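Local coordinates for protein 2-hydroxyisobutyryl-CoA synthetase (Aquincola tertiaricarbonis, PDB 6HDY) that belongs to the AMP-binding enzymes of the ANL superfamily, pairing a large AMP-binding region with a smaller C-terminal domain, at residues Leu51-Gln56 with His329-Ser334; Cys58-Glu63 with Val114-Ser119. All coordinates share one frame; numbering follows the deposited sequence.

Interaction 1. Residues Leu51-Gln56 with His329-Ser334; sequences LGRLQQ and HLERTS
Arg53 and Leu54, on one side of helix 43-64, receive Leu330 and Glu331 from the loop of the beta hairpin formed by strands 322-329 and 340-347 of the antiparallel sheet. The contact shows how a helix can grip a loop with hydrocarbon at one end and polar groups at the other. Its tight part is the leucine side. CD1 of Leu54 lies 3.5 Å from CD2 of Leu330, although the unstaggered torsions of Leu54 make so close an approach less certain; Leu85, Phe88 and Tyr305 also touch Leu54. Next to this pair, the aliphatic part of Arg53 crosses Leu330, CG lying 3.7 Å from CB. The arginine leaves the helix with CG anti to its own N (chi1 179°), then bends at the next two bonds, which brings the guanidinium round beside the loop backbone. There NH1 donates to the carbonyl O of Leu330 at 3.1 Å; the N-H points almost straight at the oxygen (161°), in the guanidinium plane but above the plane of the carbonyl. On the other flank NE donates to OE1 of Gln56 one helical turn on, so two bonds from different edges fix the rotation of the group. The looser side faces Glu331. Its carboxylate, nearly coplanar with the guanidinium, stays 4.2 Å from Arg53 NH1 at OE2, too far for a salt bridge, and is held by Arg38 and Tyr21. One water spans the gap, accepting from Arg53 NH1 at 2.8 Å and donating to Glu331 OE2 at 2.6 Å.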
ATOM      1  N   LEU A  51      33.772   7.718 -11.599  1.00 49.57           N
ATOM      2  CA  LEU A  51      34.018   8.741 -12.619  1.00 50.81           C
ATOM      3  C   LEU A  51      33.732   8.165 -14.007  1.00 58.17           C
ATOM      4  O   LEU A  51      33.139   8.856 -14.838  1.00 57.92           O
ATOM      5  CB  LEU A  51      35.468   9.270 -12.519  1.00 52.43           C
ATOM      6  CG  LEU A  51      36.019  10.112 -13.696  1.00 58.47           C
ATOM      7  CD1 LEU A  51      35.232  11.425 -13.868  1.00 57.36           C
ATOM      8  CD2 LEU A  51      37.521  10.362 -13.547  1.00 58.55           C
ATOM      9  N   GLY A  52      34.148   6.910 -14.227  1.00 56.42           N
ATOM     10  CA  GLY A  52      33.913   6.169 -15.462  1.00 57.37           C
ATOM     11  C   GLY A  52      32.429   6.024 -15.732  1.00 56.60           C
ATOM     12  O   GLY A  52      31.958   6.311 -16.836  1.00 55.38           O
ATOM     13  N   ARG A  53      31.675   5.640 -14.691  1.00 51.32           N
ATOM     14  CA  ARG A  53      30.218   5.490 -14.754  1.00 49.18           C
ATOM     15  C   ARG A  53      29.532   6.843 -14.986  1.00 52.20           C
ATOM     16  O   ARG A  53      28.569   6.926 -15.745  1.00 51.97           O
ATOM     17  CB  ARG A  53      29.684   4.850 -13.453  1.00 45.67           C
ATOM     18  CG  ARG A  53      28.141   4.687 -13.423  1.00 47.33           C
ATOM     19  CD  ARG A  53      27.550   3.899 -14.600  1.00 41.69           C
ATOM     20  NE  ARG A  53      28.218   2.611 -14.787  1.00 40.90           N
ATOM     21  CZ  ARG A  53      27.953   1.526 -14.070  1.00 58.22           C
ATOM     22  NH1 ARG A  53      26.991   1.547 -13.149  1.00 42.13           N
ATOM     23  NH2 ARG A  53      28.625   0.408 -14.282  1.00 49.38           N
ATOM     24  N   LEU A  54      30.027   7.879 -14.295  1.00 48.79           N
ATOM     25  CA  LEU A  54      29.561   9.264 -14.339  1.00 47.74           C
ATOM     26  C   LEU A  54      29.588   9.761 -15.774  1.00 51.25           C
ATOM     27  O   LEU A  54      28.638  10.401 -16.214  1.00 51.22           O
ATOM     28  CB  LEU A  54      30.476  10.121 -13.434  1.00 47.32           C
ATOM     29  CG  LEU A  54      29.883  10.896 -12.246  1.00 48.82           C
ATOM     30  CD1 LEU A  54      28.527  10.392 -11.784  1.00 46.13           C
ATOM     31  CD2 LEU A  54      30.871  11.008 -11.101  1.00 47.01           C
ATOM     32  N   GLN A  55      30.628   9.387 -16.525  1.00 48.41           N
ATOM     33  CA  GLN A  55      30.798   9.725 -17.935  1.00 50.26           C
ATOM     34  C   GLN A  55      29.725   9.025 -18.784  1.00 53.90           C
ATOM     35  O   GLN A  55      29.094   9.668 -19.628  1.00 52.62           O
ATOM     36  CB  GLN A  55      32.212   9.350 -18.413  1.00 53.91           C
ATOM     37  CG  GLN A  55      33.301  10.203 -17.756  1.00 68.88           C
ATOM     38  CD  GLN A  55      34.679   9.602 -17.899  1.00 80.72           C
ATOM     39  OE1 GLN A  55      34.894   8.404 -17.687  1.00 71.47           O
ATOM     40  NE2 GLN A  55      35.653  10.429 -18.237  1.00 73.06           N
ATOM     41  N   GLN A  56      29.491   7.718 -18.512  1.00 51.20           N
ATOM     42  CA  GLN A  56      28.476   6.896 -19.174  1.00 51.28           C
ATOM     43  C   GLN A  56      27.082   7.508 -18.949  1.00 53.22           C
ATOM     44  O   GLN A  56      26.361   7.711 -19.911  1.00 53.71           O
ATOM     45  CB  GLN A  56      28.497   5.448 -18.635  1.00 51.96           C
ATOM     46  CG  GLN A  56      29.701   4.607 -18.990  1.00 55.44           C
ATOM     47  CD  GLN A  56      29.566   3.180 -18.488  1.00 75.36           C
ATOM     48  OE1 GLN A  56      30.097   2.828 -17.421  1.00 73.67           O
ATOM     49  NE2 GLN A  56      28.897   2.312 -19.272  1.00 57.14           N
ATOM     50  N   HIS A 329      22.546   9.402  -9.595  1.00 30.75           N
ATOM     51  CA  HIS A 329      22.252   8.002  -9.901  1.00 30.51           C
ATOM     52  C   HIS A 329      23.353   7.404 -10.761  1.00 34.92           C
ATOM     53  O   HIS A 329      23.711   7.980 -11.801  1.00 33.85           O
ATOM     54  CB  HIS A 329      20.911   7.851 -10.693  1.00 30.33           C
ATOM     55  CG  HIS A 329      19.684   7.953  -9.836  1.00 30.91           C
ATOM     56  ND1 HIS A 329      18.709   8.910 -10.076  1.00 31.79           N
ATOM     57  CD2 HIS A 329      19.298   7.191  -8.787  1.00 29.85           C
ATOM     58  CE1 HIS A 329      17.777   8.709  -9.160  1.00 29.40           C
ATOM     59  NE2 HIS A 329      18.094   7.692  -8.355  1.00 28.68           N
ATOM     60  N   LEU A 330      23.848   6.213 -10.377  1.00 33.54           N
ATOM     61  CA  LEU A 330      24.836   5.522 -11.234  1.00 35.45           C
ATOM     62  C   LEU A 330      24.237   4.279 -11.941  1.00 40.41           C
ATOM     63  O   LEU A 330      24.862   3.711 -12.835  1.00 44.47           O
ATOM     64  CB  LEU A 330      26.099   5.139 -10.428  1.00 35.63           C
ATOM     65  CG  LEU A 330      26.840   6.260  -9.694  1.00 38.09           C
ATOM     66  CD1 LEU A 330      28.032   5.711  -8.963  1.00 39.29           C
ATOM     67  CD2 LEU A 330      27.266   7.351 -10.649  1.00 37.05           C
ATOM     68  N   GLU A 331      23.016   3.875 -11.554  1.00 34.26           N
ATOM     69  CA  GLU A 331      22.355   2.667 -12.043  1.00 33.62           C
ATOM     70  C   GLU A 331      20.877   2.876 -12.377  1.00 38.60           C
ATOM     71  O   GLU A 331      20.045   2.017 -12.051  1.00 39.14           O
ATOM     72  CB  GLU A 331      22.531   1.527 -11.015  1.00 33.93           C
ATOM     73  CG  GLU A 331      23.967   1.041 -10.837  1.00 38.66           C
ATOM     74  CD  GLU A 331      24.171  -0.182  -9.965  1.00 44.67           C
ATOM     75  OE1 GLU A 331      23.269  -0.518  -9.167  1.00 45.80           O
ATOM     76  OE2 GLU A 331      25.240  -0.815 -10.089  1.00 46.92           O
ATOM     77  N   ARG A 332      20.538   4.006 -13.041  1.00 35.28           N
ATOM     78  CA  ARG A 332      19.153   4.303 -13.442  1.00 34.49           C
ATOM     79  C   ARG A 332      19.042   4.865 -14.842  1.00 40.30           C
ATOM     80  O   ARG A 332      19.783   5.775 -15.211  1.00 40.86           O
ATOM     81  CB  ARG A 332      18.443   5.219 -12.418  1.00 33.56           C
ATOM     82  CG  ARG A 332      17.969   4.468 -11.175  1.00 31.08           C
ATOM     83  CD  ARG A 332      16.921   5.205 -10.382  1.00 28.38           C
ATOM     84  NE  ARG A 332      15.683   5.487 -11.130  1.00 34.28           N
ATOM     85  CZ  ARG A 332      14.640   6.129 -10.617  1.00 34.24           C
ATOM     86  NH1 ARG A 332      14.665   6.552  -9.356  1.00 26.09           N
ATOM     87  NH2 ARG A 332      13.561   6.355 -11.359  1.00 29.67           N
ATOM     88  N   THR A 333      18.107   4.317 -15.629  1.00 38.86           N
ATOM     89  CA  THR A 333      17.847   4.762 -16.999  1.00 40.31           C
ATOM     90  C   THR A 333      16.588   5.636 -17.086  1.00 43.40           C
ATOM     91  O   THR A 333      16.450   6.397 -18.035  1.00 42.96           O
ATOM     92  CB  THR A 333      17.759   3.555 -17.943  1.00 50.27           C
ATOM     93  OG1 THR A 333      16.787   2.636 -17.432  1.00 46.22           O
ATOM     94  CG2 THR A 333      19.111   2.856 -18.145  1.00 46.26           C
ATOM     95  N   SER A 334      15.661   5.524 -16.108  1.00 40.24           N
ATOM     96  CA  SER A 334      14.391   6.284 -16.095  1.00 40.09           C
ATOM     97  C   SER A 334      14.481   7.401 -15.057  1.00 42.30           C
ATOM     98  O   SER A 334      14.877   7.134 -13.914  1.00 40.98           O
ATOM     99  CB  SER A 334      13.198   5.368 -15.801  1.00 40.22           C
ATOM    100  OG  SER A 334      13.095   5.069 -14.414  1.00 36.08           O
TER
HETATM  101  O   HOH W   1      26.571  -1.078 -12.322  1.00 40.39           O

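Interaction 2. Residues Cys58-Glu63 with Val114-Ser119; sequences CQYAWE and VCVPNS
Cys115 and Val116 meet the outer end of the Tyr60 side chain, which reaches from helix 43-64 across to the loop between helix 97-106 and strand 121-126. This surface contact illustrates how a single aromatic side chain can make most of a helix's contact with a loop. The loop segment begins at Val114, whose backbone pairs with Gln335 and whose O accepts from Val116 N at 2.9 Å. That bond, together with the positive phi of Cys115 (75°), makes a classic gamma turn with Cys115 at its apex, directed at the helix. CB of the cysteine comes nearest, 3.5 Å from Tyr60 OH and 3.8 Å from Tyr60 CE2, while its sulfur makes an oblique sulfur-aromatic contact, SG lying 5.0 Å from the ring centroid and 53° off the ring normal. Val116 follows with CG1 alone, 3.8 Å from Tyr60 OH. The tyrosine can extend this far because a chi1 of 172° swings the ring away from the backbone N and out from the helix; Phe17 meets that ring edge-to-face and His64 also packs against it. Beyond Pro117 the loop winds into a short 3-10 segment, where Asn118 O accepts a hydrogen bond from Lys191 NZ of the second subunit, so the same loop also takes part in the dimer. With no hydrogen bond between the two segments, Cys115 and Val116 touch the tyrosine through van der Waals and oblique sulfur-aromatic contact, while its hydroxyl is satisfied by the carbonyl O of Thr333, in a third part of the chain.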
ATOM      1  N   CYS A  58      26.167  10.655 -17.943  1.00 45.94           N
ATOM      2  CA  CYS A  58      26.084  11.972 -18.564  1.00 47.55           C
ATOM      3  C   CYS A  58      25.915  11.890 -20.075  1.00 53.11           C
ATOM      4  O   CYS A  58      25.211  12.716 -20.651  1.00 54.89           O
ATOM      5  CB  CYS A  58      27.279  12.834 -18.167  1.00 48.96           C
ATOM      6  SG  CYS A  58      27.164  13.508 -16.493  1.00 50.72           S
ATOM      7  N   GLN A  59      26.537  10.881 -20.713  1.00 49.77           N
ATOM      8  CA  GLN A  59      26.412  10.642 -22.151  1.00 52.17           C
ATOM      9  C   GLN A  59      25.003  10.113 -22.402  1.00 53.94           C
ATOM     10  O   GLN A  59      24.333  10.542 -23.344  1.00 52.82           O
ATOM     11  CB  GLN A  59      27.453   9.619 -22.626  1.00 55.35           C
ATOM     12  CG  GLN A  59      28.851  10.200 -22.822  1.00 82.41           C
ATOM     13  CD  GLN A  59      29.968   9.179 -22.695  1.00104.73           C
ATOM     14  OE1 GLN A  59      29.799   7.978 -22.953  1.00102.69           O
ATOM     15  NE2 GLN A  59      31.159   9.647 -22.331  1.00 91.65           N
ATOM     16  N   TYR A  60      24.530   9.221 -21.513  1.00 49.09           N
ATOM     17  CA  TYR A  60      23.189   8.654 -21.611  1.00 47.59           C
ATOM     18  C   TYR A  60      22.129   9.760 -21.499  1.00 51.41           C
ATOM     19  O   TYR A  60      21.224   9.788 -22.309  1.00 53.47           O
ATOM     20  CB  TYR A  60      22.987   7.508 -20.592  1.00 46.69           C
ATOM     21  CG  TYR A  60      21.550   7.013 -20.530  1.00 48.95           C
ATOM     22  CD1 TYR A  60      21.070   6.078 -21.450  1.00 51.49           C
ATOM     23  CD2 TYR A  60      20.663   7.498 -19.569  1.00 46.86           C
ATOM     24  CE1 TYR A  60      19.755   5.622 -21.393  1.00 49.53           C
ATOM     25  CE2 TYR A  60      19.339   7.072 -19.528  1.00 47.29           C
ATOM     26  CZ  TYR A  60      18.890   6.134 -20.441  1.00 54.26           C
ATOM     27  OH  TYR A  60      17.573   5.747 -20.410  1.00 55.74           O
ATOM     28  N   ALA A  61      22.278  10.691 -20.533  1.00 48.22           N
ATOM     29  CA  ALA A  61      21.328  11.791 -20.310  1.00 46.75           C
ATOM     30  C   ALA A  61      21.347  12.799 -21.453  1.00 52.00           C
ATOM     31  O   ALA A  61      20.300  13.265 -21.877  1.00 49.99           O
ATOM     32  CB  ALA A  61      21.618  12.473 -18.988  1.00 44.84           C
ATOM     33  N   TRP A  62      22.536  13.105 -21.988  1.00 52.31           N
ATOM     34  CA  TRP A  62      22.702  14.007 -23.138  1.00 54.72           C
ATOM     35  C   TRP A  62      21.958  13.478 -24.354  1.00 60.21           C
ATOM     36  O   TRP A  62      21.405  14.255 -25.133  1.00 61.19           O
ATOM     37  CB  TRP A  62      24.183  14.110 -23.476  1.00 54.84           C
ATOM     38  CG  TRP A  62      24.527  15.044 -24.592  1.00 58.72           C
ATOM     39  CD1 TRP A  62      24.744  14.717 -25.901  1.00 64.72           C
ATOM     40  CD2 TRP A  62      24.833  16.436 -24.467  1.00 59.33           C
ATOM     41  NE1 TRP A  62      25.148  15.827 -26.608  1.00 66.69           N
ATOM     42  CE2 TRP A  62      25.240  16.892 -25.746  1.00 67.20           C
ATOM     43  CE3 TRP A  62      24.795  17.351 -23.398  1.00 58.74           C
ATOM     44  CZ2 TRP A  62      25.608  18.224 -25.984  1.00 68.24           C
ATOM     45  CZ3 TRP A  62      25.150  18.671 -23.636  1.00 62.21           C
ATOM     46  CH2 TRP A  62      25.549  19.098 -24.916  1.00 66.39           C
ATOM     47  N   GLU A  63      21.955  12.150 -24.513  1.00 57.93           N
ATOM     48  CA  GLU A  63      21.311  11.462 -25.629  1.00 60.41           C
ATOM     49  C   GLU A  63      19.801  11.351 -25.497  1.00 64.36           C
ATOM     50  O   GLU A  63      19.118  11.431 -26.514  1.00 67.07           O
ATOM     51  CB  GLU A  63      21.908  10.047 -25.777  1.00 62.40           C
ATOM     52  CG  GLU A  63      21.882   9.489 -27.191  1.00 78.43           C
ATOM     53  CD  GLU A  63      22.718  10.266 -28.186  1.00105.08           C
ATOM     54  OE1 GLU A  63      23.794  10.781 -27.796  1.00 87.73           O
ATOM     55  OE2 GLU A  63      22.288  10.370 -29.358  1.00113.05           O
ATOM     56  N   VAL A 114      12.771  12.029 -18.359  1.00 38.99           N
ATOM     57  CA  VAL A 114      12.293  10.647 -18.222  1.00 38.24           C
ATOM     58  C   VAL A 114      13.271   9.609 -18.857  1.00 45.13           C
ATOM     59  O   VAL A 114      13.508   8.568 -18.254  1.00 42.81           O
ATOM     60  CB  VAL A 114      10.833  10.468 -18.692  1.00 43.02           C
ATOM     61  CG1 VAL A 114      10.673  10.687 -20.205  1.00 45.60           C
ATOM     62  CG2 VAL A 114      10.283   9.116 -18.267  1.00 41.55           C
ATOM     63  N   CYS A 115      13.817   9.915 -20.060  1.00 45.88           N
ATOM     64  CA  CYS A 115      14.826   9.198 -20.852  1.00 47.04           C
ATOM     65  C   CYS A 115      14.297   7.963 -21.534  1.00 51.34           C
ATOM     66  O   CYS A 115      14.560   7.773 -22.713  1.00 51.56           O
ATOM     67  CB  CYS A 115      16.077   8.879 -20.036  1.00 45.04           C
ATOM     68  SG  CYS A 115      17.018  10.330 -19.512  1.00 48.31           S
ATOM     69  N   VAL A 116      13.635   7.078 -20.771  1.00 46.75           N
ATOM     70  CA  VAL A 116      13.121   5.823 -21.307  1.00 46.70           C
ATOM     71  C   VAL A 116      11.867   6.083 -22.134  1.00 52.97           C
ATOM     72  O   VAL A 116      11.175   7.076 -21.872  1.00 52.17           O
ATOM     73  CB  VAL A 116      12.860   4.772 -20.179  1.00 46.32           C
ATOM     74  CG1 VAL A 116      14.152   4.338 -19.498  1.00 43.77           C
ATOM     75  CG2 VAL A 116      11.811   5.236 -19.175  1.00 43.36           C
ATOM     76  N   PRO A 117      11.509   5.200 -23.102  1.00 51.74           N
ATOM     77  CA  PRO A 117      10.234   5.396 -23.800  1.00 52.96           C
ATOM     78  C   PRO A 117       9.090   5.145 -22.829  1.00 55.59           C
ATOM     79  O   PRO A 117       9.266   4.447 -21.829  1.00 51.68           O
ATOM     80  CB  PRO A 117      10.246   4.328 -24.904  1.00 57.03           C
ATOM     81  CG  PRO A 117      11.646   3.781 -24.933  1.00 62.01           C
ATOM     82  CD  PRO A 117      12.177   3.957 -23.548  1.00 54.06           C
ATOM     83  N   ASN A 118       7.915   5.700 -23.138  1.00 56.01           N
ATOM     84  CA  ASN A 118       6.676   5.546 -22.376  1.00 54.63           C
ATOM     85  C   ASN A 118       6.369   4.077 -22.063  1.00 56.96           C
ATOM     86  O   ASN A 118       5.974   3.761 -20.950  1.00 53.92           O
ATOM     87  CB  ASN A 118       5.513   6.161 -23.157  1.00 60.38           C
ATOM     88  CG  ASN A 118       4.582   6.982 -22.303  1.00 89.77           C
ATOM     89  OD1 ASN A 118       5.006   7.706 -21.382  1.00 77.29           O
ATOM     90  ND2 ASN A 118       3.287   6.897 -22.609  1.00 86.63           N
ATOM     91  N   SER A 119       6.592   3.190 -23.037  1.00 56.46           N
ATOM     92  CA  SER A 119       6.385   1.747 -22.962  1.00 56.14           C
ATOM     93  C   SER A 119       7.260   1.047 -21.924  1.00 58.72           C
ATOM     94  O   SER A 119       6.987  -0.097 -21.574  1.00 59.32           O
ATOM     95  CB  SER A 119       6.582   1.117 -24.342  1.00 61.05           C
ATOM     96  OG  SER A 119       7.938   1.163 -24.757  1.00 68.85           O
TER

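In the fold
Followed from the N terminus, the chain reaches helix 43-64 early, after the short helix 36-40, and this helix supplies one side of both contacts, its 51-56 portion to interaction 1 and its 58-63 portion to interaction 2. Interaction 2 closes the shorter loop, some fifty residues through helices 66-74, 85-91 and 97-106. Interaction 1 closes only at 329-334, after the parallel sheet and much of the antiparallel one, so the smaller loop nests wholly inside the larger. The two centres lie about 12 Å apart and the contacts merge: Ser334 packs on Val116, joining the second segments directly. One helix thus ties the hairpin loop of the antiparallel sheet to the loop leading into strand 121-126.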